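Endoglucanase (Ganoderma lucidum, PDB 5D8Z) probably hydrolyses internal beta-1,4-glycosidic bonds of cellulose and related glucans, as a family 5 glycoside hydrolase. Local coordinates at residues G46-L51 with A311-Q316; S114-V119 with K156-V161; T203-F208 with D255-P260. One frame throughout, in Å; residues are numbered along the deposited sequence.

Interaction 1 (G46-L51 with A311-Q316); sequences GAWPPL and AGNFYQ
Where the eight-stranded (beta/alpha)8 barrel closes on itself, Trp48 and Pro50 of the loop after the first strand, 24-30, pack on Asn313, just beyond the end of the last strand, 303-312. The contact is a worked case of a loop at the C-terminal end of a TIM barrel settling on its neighbour across the seam. The amide of Asn313 lies over one face of the indole, the two planes only 21° apart, in an amide-on-ring stack; Asn313 CG is 3.9 Å from Trp48 CD2. Trp48 reaches this place because its CG stands opposite the backbone N (chi1 -177°), which carries the ring out toward 311-316, while the indole nitrogen is held by the carbonyl oxygen of Tyr55. A second neighbour within 46-51 is the pyrrolidine ring of Pro50, with Pro50 CB 3.8 Å from Asn313 CG. Pro50 is also the centre of an inverse gamma turn, closed by a weak hydrogen bond from Leu51 N to Pro49 O. Gly312 CA lies 4.0 Å from Pro50 CB, and the backbone angles of Gly312 call for glycine, since a beta carbon would be jammed against the carbonyl oxygen of Ala311. Beyond the amide, the more exposed Tyr315 crosses Trp48 at about a right angle, Tyr315 CE2 standing 4.1 Å from Trp48 CH2.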
ATOM      1  N   GLY A  46       8.789 -15.006 -11.010  1.00 72.30           N
ATOM      2  CA  GLY A  46       7.475 -14.451 -11.393  1.00 63.38           C
ATOM      3  C   GLY A  46       7.255 -12.940 -11.274  1.00 55.55           C
ATOM      4  O   GLY A  46       6.183 -12.451 -11.627  1.00 50.94           O
ATOM      5  N   ALA A  47       8.248 -12.194 -10.792  1.00 45.50           N
ATOM      6  CA  ALA A  47       8.157 -10.742 -10.758  1.00 44.12           C
ATOM      7  C   ALA A  47       8.149 -10.157 -12.157  1.00 45.58           C
ATOM      8  O   ALA A  47       8.990 -10.535 -12.978  1.00 45.80           O
ATOM      9  CB  ALA A  47       9.320 -10.163  -9.992  1.00 44.73           C
ATOM     10  N   TRP A  48       7.238  -9.200 -12.390  1.00 43.50           N
ATOM     11  CA  TRP A  48       6.931  -8.691 -13.717  1.00 40.68           C
ATOM     12  C   TRP A  48       6.701  -7.199 -13.682  1.00 38.68           C
ATOM     13  O   TRP A  48       5.588  -6.745 -13.459  1.00 35.53           O
ATOM     14  CB  TRP A  48       5.702  -9.394 -14.293  1.00 43.25           C
ATOM     15  CG  TRP A  48       5.346  -8.972 -15.732  1.00 43.64           C
ATOM     16  CD1 TRP A  48       6.184  -8.387 -16.661  1.00 44.08           C
ATOM     17  CD2 TRP A  48       4.082  -9.130 -16.383  1.00 40.87           C
ATOM     18  NE1 TRP A  48       5.501  -8.136 -17.823  1.00 44.26           N
ATOM     19  CE2 TRP A  48       4.213  -8.592 -17.689  1.00 43.63           C
ATOM     20  CE3 TRP A  48       2.847  -9.643 -15.983  1.00 40.80           C
ATOM     21  CZ2 TRP A  48       3.159  -8.581 -18.608  1.00 42.21           C
ATOM     22  CZ3 TRP A  48       1.795  -9.629 -16.898  1.00 44.21           C
ATOM     23  CH2 TRP A  48       1.960  -9.101 -18.198  1.00 42.80           C
ATOM     24  N   PRO A  49       7.759  -6.429 -13.948  1.00 36.69           N
ATOM     25  CA  PRO A  49       7.729  -4.999 -13.840  1.00 37.37           C
ATOM     26  C   PRO A  49       6.737  -4.402 -14.818  1.00 38.57           C
ATOM     27  O   PRO A  49       6.809  -4.711 -16.003  1.00 36.79           O
ATOM     28  CB  PRO A  49       9.133  -4.587 -14.270  1.00 38.09           C
ATOM     29  CG  PRO A  49       9.961  -5.797 -14.128  1.00 37.50           C
ATOM     30  CD  PRO A  49       9.039  -6.899 -14.477  1.00 36.85           C
ATOM     31  N   PRO A  50       5.834  -3.537 -14.336  1.00 37.19           N
ATOM     32  CA  PRO A  50       4.871  -2.838 -15.159  1.00 35.98           C
ATOM     33  C   PRO A  50       5.466  -1.603 -15.796  1.00 35.97           C
ATOM     34  O   PRO A  50       5.004  -0.498 -15.569  1.00 36.76           O
ATOM     35  CB  PRO A  50       3.771  -2.480 -14.165  1.00 37.29           C
ATOM     36  CG  PRO A  50       4.491  -2.292 -12.879  1.00 36.80           C
ATOM     37  CD  PRO A  50       5.638  -3.254 -12.905  1.00 37.51           C
ATOM     38  N   LEU A  51       6.492  -1.802 -16.603  1.00 39.31           N
ATOM     39  CA  LEU A  51       7.096  -0.730 -17.394  1.00 40.27           C
ATOM     40  C   LEU A  51       7.276  -1.232 -18.809  1.00 39.31           C
ATOM     41  O   LEU A  51       7.727  -2.345 -18.988  1.00 36.53           O
ATOM     42  CB  LEU A  51       8.471  -0.354 -16.824  1.00 40.68           C
ATOM     43  CG  LEU A  51       8.418   0.397 -15.497  1.00 40.56           C
ATOM     44  CD1 LEU A  51       9.758   0.479 -14.803  1.00 42.04           C
ATOM     45  CD2 LEU A  51       7.892   1.791 -15.726  1.00 42.64           C
ATOM     46  N   ALA A 311      -4.023  -1.335 -10.894  1.00 35.25           N
ATOM     47  CA  ALA A 311      -3.647  -1.061 -12.259  1.00 33.44           C
ATOM     48  C   ALA A 311      -2.260  -1.650 -12.480  1.00 34.12           C
ATOM     49  O   ALA A 311      -1.909  -2.628 -11.833  1.00 39.88           O
ATOM     50  CB  ALA A 311      -3.665   0.424 -12.519  1.00 33.38           C
ATOM     51  N   GLY A 312      -1.446  -1.077 -13.353  1.00 32.53           N
ATOM     52  CA  GLY A 312      -0.157  -1.706 -13.651  1.00 33.55           C
ATOM     53  C   GLY A 312      -0.340  -2.787 -14.696  1.00 34.29           C
ATOM     54  O   GLY A 312      -0.895  -2.511 -15.769  1.00 35.17           O
ATOM     55  N   ASN A 313       0.104  -4.014 -14.454  1.00 33.42           N
ATOM     56  CA  ASN A 313      -0.103  -4.965 -15.526  1.00 38.95           C
ATOM     57  C   ASN A 313      -0.920  -6.181 -15.197  1.00 39.77           C
ATOM     58  O   ASN A 313      -0.521  -7.308 -15.365  1.00 39.83           O
ATOM     59  CB  ASN A 313       1.179  -5.239 -16.345  1.00 42.77           C
ATOM     60  CG  ASN A 313       2.282  -5.743 -15.524  1.00 39.42           C
ATOM     61  OD1 ASN A 313       2.052  -6.263 -14.443  1.00 42.10           O
ATOM     62  ND2 ASN A 313       3.490  -5.605 -16.018  1.00 37.56           N
ATOM     63  N   PHE A 314      -2.132  -5.874 -14.774  1.00 45.14           N
ATOM     64  CA  PHE A 314      -3.222  -6.808 -14.764  1.00 45.48           C
ATOM     65  C   PHE A 314      -3.833  -6.805 -16.154  1.00 45.63           C
ATOM     66  O   PHE A 314      -3.918  -5.777 -16.771  1.00 44.65           O
ATOM     67  CB  PHE A 314      -4.262  -6.374 -13.709  1.00 44.37           C
ATOM     68  CG  PHE A 314      -3.909  -6.791 -12.295  1.00 41.48           C
ATOM     69  CD1 PHE A 314      -4.188  -8.077 -11.844  1.00 40.46           C
ATOM     70  CD2 PHE A 314      -3.297  -5.912 -11.424  1.00 40.58           C
ATOM     71  CE1 PHE A 314      -3.857  -8.474 -10.561  1.00 37.55           C
ATOM     72  CE2 PHE A 314      -2.964  -6.310 -10.135  1.00 40.63           C
ATOM     73  CZ  PHE A 314      -3.239  -7.596  -9.711  1.00 39.13           C
ATOM     74  N   TYR A 315      -4.251  -7.969 -16.636  1.00 55.62           N
ATOM     75  CA  TYR A 315      -5.024  -8.082 -17.887  1.00 59.38           C
ATOM     76  C   TYR A 315      -6.385  -7.384 -17.778  1.00 60.08           C
ATOM     77  O   TYR A 315      -6.806  -6.986 -16.695  1.00 60.76           O
ATOM     78  CB  TYR A 315      -5.218  -9.552 -18.248  1.00 61.00           C
ATOM     79  CG  TYR A 315      -3.911 -10.305 -18.476  1.00 64.63           C
ATOM     80  CD1 TYR A 315      -3.693 -11.569 -17.890  1.00 68.69           C
ATOM     81  CD2 TYR A 315      -2.891  -9.762 -19.272  1.00 61.31           C
ATOM     82  CE1 TYR A 315      -2.507 -12.268 -18.096  1.00 67.09           C
ATOM     83  CE2 TYR A 315      -1.699 -10.450 -19.485  1.00 65.20           C
ATOM     84  CZ  TYR A 315      -1.512 -11.700 -18.894  1.00 68.41           C
ATOM     85  OH  TYR A 315      -0.334 -12.382 -19.087  1.00 64.06           O
ATOM     86  N   GLN A 316      -7.071  -7.212 -18.897  1.00 62.54           N
ATOM     87  CA  GLN A 316      -8.263  -6.362 -18.888  1.00 68.76           C
ATOM     88  C   GLN A 316      -9.389  -6.986 -18.048  1.00 63.98           C
ATOM     89  O   GLN A 316     -10.039  -6.309 -17.247  1.00 63.81           O
ATOM     90  CB  GLN A 316      -8.728  -6.092 -20.317  1.00 77.15           C
ATOM     91  CG  GLN A 316      -9.686  -4.906 -20.479  1.00 82.70           C
ATOM     92  CD  GLN A 316     -10.413  -4.896 -21.842  1.00 81.56           C
ATOM     93  OE1 GLN A 316     -11.213  -3.997 -22.122  1.00 67.39           O
ATOM     94  NE2 GLN A 316     -10.130  -5.897 -22.691  1.00 76.50           N
TER

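Interaction 2 (S114-V119 with K156-V161); sequences SCIVDV and KIIFGV
Ile116 and Ile158 face each other inside the barrel, on the third and fourth of its parallel strands, and form the close-packed part of this contact. The two side chains meet obliquely, Ile116 CG1 lying 3.4 Å from Ile158 CG2. Beneath them the backbones are joined by the usual parallel ladder. Ile158 sits at its middle, donating its N to Cys115 O and receiving Val117 N on its O at 3.0 Å, an approach nearly along the C=O axis. Gly160 N continues the series to Val117 O, 3.0 Å away but from above the carbonyl plane. Gly160 suits this position: a beta carbon would come close to Ile116 CG2 on the same inner face. Packing is looser on the outer face, where Val117 CG2 and Ile157 CG2 are 4.1 Å apart, and at the two ends. The last rung, Val119 N to Gly160 O, is weak at 3.3 Å. At the other end Lys156 is exposed; its aliphatic CD passes 3.6 Å from Ser114 OG before the bent chain leads away. Strand 74-79 continues the sheet beyond 114-119; Asp118 OD1 forms a salt bridge with its Arg76 and Asp118 OD2 a hydrogen bond with His120 ND1. Leu196 of strand 194-198 touches both inner isoleucines. Outside, helices 95-110 and 137-149 cover Val117, and Cys115 is tied to the former by its disulfide with Cys108.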
ATOM      1  N   SER A 114       3.405  11.470  -5.216  1.00 45.39           N
ATOM      2  CA  SER A 114       4.128  10.816  -4.101  1.00 44.34           C
ATOM      3  C   SER A 114       4.109   9.296  -4.294  1.00 39.38           C
ATOM      4  O   SER A 114       3.193   8.798  -4.898  1.00 39.40           O
ATOM      5  CB  SER A 114       3.481  11.193  -2.773  1.00 43.78           C
ATOM      6  OG  SER A 114       3.172  12.574  -2.744  1.00 45.31           O
ATOM      7  N   CYS A 115       5.103   8.563  -3.800  1.00 38.21           N
ATOM      8  CA  CYS A 115       5.179   7.106  -4.064  1.00 40.64           C
ATOM      9  C   CYS A 115       5.358   6.270  -2.809  1.00 36.49           C
ATOM     10  O   CYS A 115       6.313   6.457  -2.081  1.00 35.88           O
ATOM     11  CB  CYS A 115       6.318   6.794  -5.036  1.00 44.79           C
ATOM     12  SG  CYS A 115       6.414   8.060  -6.331  1.00 63.27           S
ATOM     13  N   ILE A 116       4.439   5.341  -2.574  1.00 33.48           N
ATOM     14  CA  ILE A 116       4.555   4.387  -1.501  1.00 31.83           C
ATOM     15  C   ILE A 116       5.374   3.197  -1.951  1.00 34.46           C
ATOM     16  O   ILE A 116       5.009   2.532  -2.924  1.00 35.12           O
ATOM     17  CB  ILE A 116       3.195   3.844  -1.128  1.00 33.30           C
ATOM     18  CG1 ILE A 116       2.362   4.909  -0.404  1.00 33.64           C
ATOM     19  CG2 ILE A 116       3.344   2.615  -0.262  1.00 34.68           C
ATOM     20  CD1 ILE A 116       0.893   4.840  -0.759  1.00 33.22           C
ATOM     21  N   VAL A 117       6.480   2.941  -1.248  1.00 35.13           N
ATOM     22  CA  VAL A 117       7.334   1.803  -1.484  1.00 34.38           C
ATOM     23  C   VAL A 117       6.855   0.714  -0.533  1.00 36.73           C
ATOM     24  O   VAL A 117       7.207   0.707   0.639  1.00 44.91           O
ATOM     25  CB  VAL A 117       8.803   2.158  -1.205  1.00 35.23           C
ATOM     26  CG1 VAL A 117       9.655   0.897  -1.155  1.00 38.00           C
ATOM     27  CG2 VAL A 117       9.357   3.098  -2.258  1.00 32.71           C
ATOM     28  N   ASP A 118       6.034  -0.189  -1.051  1.00 39.04           N
ATOM     29  CA  ASP A 118       5.309  -1.219  -0.289  1.00 39.49           C
ATOM     30  C   ASP A 118       5.980  -2.585  -0.361  1.00 35.88           C
ATOM     31  O   ASP A 118       5.968  -3.208  -1.434  1.00 34.86           O
ATOM     32  CB  ASP A 118       3.894  -1.373  -0.881  1.00 44.06           C
ATOM     33  CG  ASP A 118       3.139  -2.611  -0.349  1.00 52.35           C
ATOM     34  OD1 ASP A 118       3.070  -2.810   0.907  1.00 66.72           O
ATOM     35  OD2 ASP A 118       2.599  -3.364  -1.194  1.00 50.13           O
ATOM     36  N   VAL A 119       6.533  -3.059   0.755  1.00 31.35           N
ATOM     37  CA  VAL A 119       7.102  -4.410   0.786  1.00 30.42           C
ATOM     38  C   VAL A 119       5.948  -5.385   0.956  1.00 31.09           C
ATOM     39  O   VAL A 119       5.318  -5.449   2.014  1.00 31.90           O
ATOM     40  CB  VAL A 119       8.141  -4.628   1.911  1.00 30.37           C
ATOM     41  CG1 VAL A 119       8.601  -6.064   1.907  1.00 32.35           C
ATOM     42  CG2 VAL A 119       9.346  -3.731   1.758  1.00 28.37           C
ATOM     43  N   LYS A 156       8.919  12.974  -1.096  1.00 57.09           N
ATOM     44  CA  LYS A 156       7.732  12.499  -1.804  1.00 51.43           C
ATOM     45  C   LYS A 156       7.567  10.978  -1.649  1.00 45.67           C
ATOM     46  O   LYS A 156       6.539  10.422  -2.025  1.00 46.27           O
ATOM     47  CB  LYS A 156       7.806  12.901  -3.282  1.00 54.25           C
ATOM     48  CG  LYS A 156       7.514  14.378  -3.570  1.00 52.73           C
ATOM     49  CD  LYS A 156       6.025  14.660  -3.461  1.00 53.93           C
ATOM     50  CE  LYS A 156       5.714  16.146  -3.290  1.00 59.49           C
ATOM     51  NZ  LYS A 156       5.531  16.899  -4.577  1.00 62.24           N
ATOM     52  N   ILE A 157       8.563  10.320  -1.061  1.00 39.34           N
ATOM     53  CA  ILE A 157       8.473   8.911  -0.711  1.00 37.90           C
ATOM     54  C   ILE A 157       7.730   8.643   0.617  1.00 34.62           C
ATOM     55  O   ILE A 157       7.706   9.471   1.533  1.00 36.82           O
ATOM     56  CB  ILE A 157       9.860   8.282  -0.663  1.00 40.25           C
ATOM     57  CG1 ILE A 157      10.636   8.596  -1.940  1.00 40.02           C
ATOM     58  CG2 ILE A 157       9.750   6.773  -0.545  1.00 43.69           C
ATOM     59  CD1 ILE A 157      10.162   7.817  -3.141  1.00 39.01           C
ATOM     60  N   ILE A 158       7.080   7.491   0.681  1.00 31.60           N
ATOM     61  CA  ILE A 158       6.232   7.095   1.795  1.00 31.09           C
ATOM     62  C   ILE A 158       6.528   5.639   1.973  1.00 32.10           C
ATOM     63  O   ILE A 158       6.294   4.865   1.080  1.00 31.25           O
ATOM     64  CB  ILE A 158       4.751   7.208   1.424  1.00 31.41           C
ATOM     65  CG1 ILE A 158       4.308   8.672   1.448  1.00 32.62           C
ATOM     66  CG2 ILE A 158       3.867   6.346   2.324  1.00 31.47           C
ATOM     67  CD1 ILE A 158       2.935   8.939   0.836  1.00 31.89           C
ATOM     68  N   PHE A 159       7.055   5.259   3.119  1.00 35.64           N
ATOM     69  CA  PHE A 159       7.527   3.898   3.304  1.00 34.48           C
ATOM     70  C   PHE A 159       6.417   3.041   3.868  1.00 33.98           C
ATOM     71  O   PHE A 159       5.948   3.279   4.986  1.00 31.95           O
ATOM     72  CB  PHE A 159       8.696   3.863   4.255  1.00 33.22           C
ATOM     73  CG  PHE A 159       9.807   4.754   3.878  1.00 32.80           C
ATOM     74  CD1 PHE A 159      10.836   4.284   3.108  1.00 37.02           C
ATOM     75  CD2 PHE A 159       9.870   6.047   4.366  1.00 34.97           C
ATOM     76  CE1 PHE A 159      11.916   5.103   2.778  1.00 40.57           C
ATOM     77  CE2 PHE A 159      10.952   6.871   4.076  1.00 37.67           C
ATOM     78  CZ  PHE A 159      11.979   6.403   3.268  1.00 39.35           C
ATOM     79  N   GLY A 160       6.006   2.037   3.098  1.00 32.98           N
ATOM     80  CA  GLY A 160       4.982   1.108   3.565  1.00 34.40           C
ATOM     81  C   GLY A 160       5.630  -0.137   4.146  1.00 35.58           C
ATOM     82  O   GLY A 160       6.033  -1.065   3.397  1.00 37.70           O
ATOM     83  N   VAL A 161       5.696  -0.166   5.475  1.00 32.76           N
ATOM     84  CA  VAL A 161       6.504  -1.133   6.203  1.00 31.91           C
ATOM     85  C   VAL A 161       6.187  -2.551   5.781  1.00 30.17           C
ATOM     86  O   VAL A 161       7.085  -3.319   5.489  1.00 28.89           O
ATOM     87  CB  VAL A 161       6.295  -1.002   7.730  1.00 33.66           C
ATOM     88  CG1 VAL A 161       6.929  -2.158   8.471  1.00 34.88           C
ATOM     89  CG2 VAL A 161       6.894   0.296   8.251  1.00 34.81           C
TER

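Interaction 3 (T203-F208 with D255-P260); sequences TSAETF and DNAWAP
Ala205 places its methyl over one face of the Trp258 indole, at the six-membered ring, with Ala205 CB 4.0 Å from Trp258 CZ3. Next to it Glu206 runs alongside Asn256, the two side chains pointing the same way but with carboxylate and amide planes turned 77° apart. Glu206 meets the CB and the backbone carbonyl oxygen of Asn256: Glu206 OE1 lies 3.3 Å from Asn256 CB, and Glu206 CG lies 3.5 Å from the backbone Asn256 O. With CG opposite the backbone N (chi1 -179°) and a bend at chi2, the glutamate is brought alongside Asn256. Ala257 CB lies 4.1 Å from Glu206 CA. Replacing Glu206 by an alanine would remove the carboxylate and its stem, and is likely to leave Asn256 CB and the backbone carbonyl oxygen of Asn256 without their neighbour from the loop. In the (beta/alpha)8 barrel this joins the loop after strand 194-198 to helix 254-267, which follows strand 230-235; the helix makes a wider pi-type turn at 255-258, just where the loop meets it. An ST turn shapes the loop, Ser204 OG accepting from Glu206 N at 3.2 Å. Farther out, backbone bonds from Thr203 and Ala205 to His235 fasten the loop to the end of strand 230-235. Val234 of that strand touches both Ala205 and Trp258, while the indole meets Phe303 edge-to-face and is also touched by Tyr295 and Gln296 of helix 283-298.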
ATOM      1  N   THR A 203      -4.648  -6.176   7.724  1.00 36.41           N
ATOM      2  CA  THR A 203      -4.968  -4.781   8.094  1.00 41.14           C
ATOM      3  C   THR A 203      -6.381  -4.404   7.755  1.00 39.93           C
ATOM      4  O   THR A 203      -6.647  -3.294   7.305  1.00 36.73           O
ATOM      5  CB  THR A 203      -4.087  -3.702   7.394  1.00 47.19           C
ATOM      6  OG1 THR A 203      -3.638  -4.157   6.106  1.00 59.67           O
ATOM      7  CG2 THR A 203      -2.926  -3.319   8.225  1.00 46.11           C
ATOM      8  N   SER A 204      -7.310  -5.314   7.948  1.00 42.23           N
ATOM      9  CA  SER A 204      -8.681  -4.940   7.737  1.00 43.96           C
ATOM     10  C   SER A 204      -8.943  -3.706   8.605  1.00 42.70           C
ATOM     11  O   SER A 204      -8.532  -3.657   9.771  1.00 47.80           O
ATOM     12  CB  SER A 204      -9.594  -6.088   8.115  1.00 46.94           C
ATOM     13  OG  SER A 204     -10.919  -5.650   8.270  1.00 54.38           O
ATOM     14  N   ALA A 205      -9.581  -2.709   8.011  1.00 40.58           N
ATOM     15  CA  ALA A 205     -10.032  -1.516   8.730  1.00 42.20           C
ATOM     16  C   ALA A 205     -11.143  -1.794   9.741  1.00 41.02           C
ATOM     17  O   ALA A 205     -11.337  -1.027  10.670  1.00 39.39           O
ATOM     18  CB  ALA A 205     -10.532  -0.475   7.742  1.00 43.17           C
ATOM     19  N   GLU A 206     -11.896  -2.862   9.521  1.00 42.16           N
ATOM     20  CA  GLU A 206     -13.005  -3.234  10.388  1.00 44.43           C
ATOM     21  C   GLU A 206     -12.541  -3.746  11.742  1.00 45.24           C
ATOM     22  O   GLU A 206     -13.178  -3.498  12.744  1.00 44.24           O
ATOM     23  CB  GLU A 206     -13.837  -4.302   9.700  1.00 46.32           C
ATOM     24  CG  GLU A 206     -15.055  -4.777  10.459  1.00 50.77           C
ATOM     25  CD  GLU A 206     -16.205  -5.094   9.515  1.00 60.98           C
ATOM     26  OE1 GLU A 206     -16.445  -4.279   8.586  1.00 72.22           O
ATOM     27  OE2 GLU A 206     -16.875  -6.139   9.685  1.00 59.07           O
ATOM     28  N   THR A 207     -11.438  -4.473  11.780  1.00 48.73           N
ATOM     29  CA  THR A 207     -10.965  -5.056  13.039  1.00 48.62           C
ATOM     30  C   THR A 207      -9.760  -4.327  13.592  1.00 44.56           C
ATOM     31  O   THR A 207      -9.240  -4.724  14.619  1.00 45.10           O
ATOM     32  CB  THR A 207     -10.530  -6.501  12.820  1.00 49.44           C
ATOM     33  OG1 THR A 207      -9.462  -6.500  11.853  1.00 58.76           O
ATOM     34  CG2 THR A 207     -11.700  -7.320  12.306  1.00 47.33           C
ATOM     35  N   PHE A 208      -9.310  -3.279  12.913  1.00 39.87           N
ATOM     36  CA  PHE A 208      -8.070  -2.630  13.279  1.00 40.49           C
ATOM     37  C   PHE A 208      -7.961  -2.223  14.733  1.00 42.77           C
ATOM     38  O   PHE A 208      -6.888  -2.326  15.311  1.00 48.96           O
ATOM     39  CB  PHE A 208      -7.835  -1.392  12.434  1.00 40.81           C
ATOM     40  CG  PHE A 208      -6.433  -0.857  12.537  1.00 40.07           C
ATOM     41  CD1 PHE A 208      -5.410  -1.451  11.828  1.00 38.01           C
ATOM     42  CD2 PHE A 208      -6.142   0.227  13.354  1.00 40.95           C
ATOM     43  CE1 PHE A 208      -4.120  -0.981  11.928  1.00 40.68           C
ATOM     44  CE2 PHE A 208      -4.853   0.714  13.451  1.00 42.72           C
ATOM     45  CZ  PHE A 208      -3.837   0.111  12.734  1.00 42.21           C
ATOM     46  N   ASP A 255     -20.650   1.952   8.242  1.00 54.84           N
ATOM     47  CA  ASP A 255     -21.233   1.511   9.514  1.00 61.05           C
ATOM     48  C   ASP A 255     -20.298   0.637  10.335  1.00 64.88           C
ATOM     49  O   ASP A 255     -20.144   0.851  11.539  1.00 61.04           O
ATOM     50  CB  ASP A 255     -22.531   0.729   9.279  1.00 69.18           C
ATOM     51  CG  ASP A 255     -23.743   1.633   9.029  1.00 74.33           C
ATOM     52  OD1 ASP A 255     -23.566   2.862   8.925  1.00 69.52           O
ATOM     53  OD2 ASP A 255     -24.880   1.096   8.939  1.00 78.82           O
ATOM     54  N   ASN A 256     -19.680  -0.351   9.681  1.00 71.23           N
ATOM     55  CA  ASN A 256     -18.866  -1.361  10.379  1.00 67.62           C
ATOM     56  C   ASN A 256     -17.360  -1.100  10.415  1.00 62.05           C
ATOM     57  O   ASN A 256     -16.643  -1.777  11.161  1.00 56.31           O
ATOM     58  CB  ASN A 256     -19.138  -2.738   9.783  1.00 71.55           C
ATOM     59  CG  ASN A 256     -20.584  -3.176   9.965  1.00 80.31           C
ATOM     60  OD1 ASN A 256     -21.427  -2.414  10.461  1.00 85.39           O
ATOM     61  ND2 ASN A 256     -20.881  -4.411   9.563  1.00 83.99           N
ATOM     62  N   ALA A 257     -16.891  -0.111   9.643  1.00 54.50           N
ATOM     63  CA  ALA A 257     -15.467   0.126   9.503  1.00 47.99           C
ATOM     64  C   ALA A 257     -15.037   1.577   9.620  1.00 46.66           C
ATOM     65  O   ALA A 257     -14.322   1.919  10.545  1.00 46.68           O
ATOM     66  CB  ALA A 257     -14.996  -0.452   8.196  1.00 47.94           C
ATOM     67  N   TRP A 258     -15.457   2.439   8.702  1.00 48.48           N
ATOM     68  CA  TRP A 258     -14.907   3.793   8.680  1.00 47.50           C
ATOM     69  C   TRP A 258     -15.444   4.672   9.781  1.00 45.92           C
ATOM     70  O   TRP A 258     -14.719   5.526  10.275  1.00 45.89           O
ATOM     71  CB  TRP A 258     -15.116   4.481   7.341  1.00 47.91           C
ATOM     72  CG  TRP A 258     -14.669   3.678   6.236  1.00 46.17           C
ATOM     73  CD1 TRP A 258     -15.446   3.100   5.316  1.00 48.31           C
ATOM     74  CD2 TRP A 258     -13.322   3.304   5.930  1.00 48.07           C
ATOM     75  NE1 TRP A 258     -14.685   2.403   4.420  1.00 49.68           N
ATOM     76  CE2 TRP A 258     -13.370   2.505   4.778  1.00 48.52           C
ATOM     77  CE3 TRP A 258     -12.081   3.568   6.512  1.00 46.14           C
ATOM     78  CZ2 TRP A 258     -12.229   1.959   4.199  1.00 45.12           C
ATOM     79  CZ3 TRP A 258     -10.951   3.037   5.930  1.00 44.51           C
ATOM     80  CH2 TRP A 258     -11.031   2.243   4.780  1.00 44.68           C
ATOM     81  N   ALA A 259     -16.705   4.494  10.156  1.00 47.23           N
ATOM     82  CA  ALA A 259     -17.259   5.275  11.285  1.00 48.30           C
ATOM     83  C   ALA A 259     -16.530   4.952  12.579  1.00 48.87           C
ATOM     84  O   ALA A 259     -15.875   5.855  13.122  1.00 48.09           O
ATOM     85  CB  ALA A 259     -18.759   5.063  11.448  1.00 50.68           C
ATOM     86  N   PRO A 260     -16.595   3.669  13.059  1.00 46.87           N
ATOM     87  CA  PRO A 260     -15.897   3.336  14.315  1.00 46.66           C
ATOM     88  C   PRO A 260     -14.444   3.732  14.238  1.00 44.80           C
ATOM     89  O   PRO A 260     -13.862   4.273  15.194  1.00 45.50           O
ATOM     90  CB  PRO A 260     -16.016   1.810  14.406  1.00 44.42           C
ATOM     91  CG  PRO A 260     -17.205   1.480  13.592  1.00 44.49           C
ATOM     92  CD  PRO A 260     -17.146   2.449  12.446  1.00 46.89           C
TER

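The three contacts sample one barrel at different depths. Interaction 2 is core, its centre about 8 Å from that of the chain, and is built on backbone hydrogen bonds between adjacent strands. The centres of interactions 1 and 3 lie about 16 and 17 Å from the centre of the chain, on opposite sides of it; both are largely buried but reach the surface at Tyr315 and Asn256. They join loops to other parts of the fold through side-chain packing: an amide on an indole in interaction 1, a methyl on an indole in interaction 3. Interactions 1 and 2 both reach the barrel sheet, though their nearest atoms are about 11 Å apart. Along the chain, 46-51 with 311-316 encloses the other two.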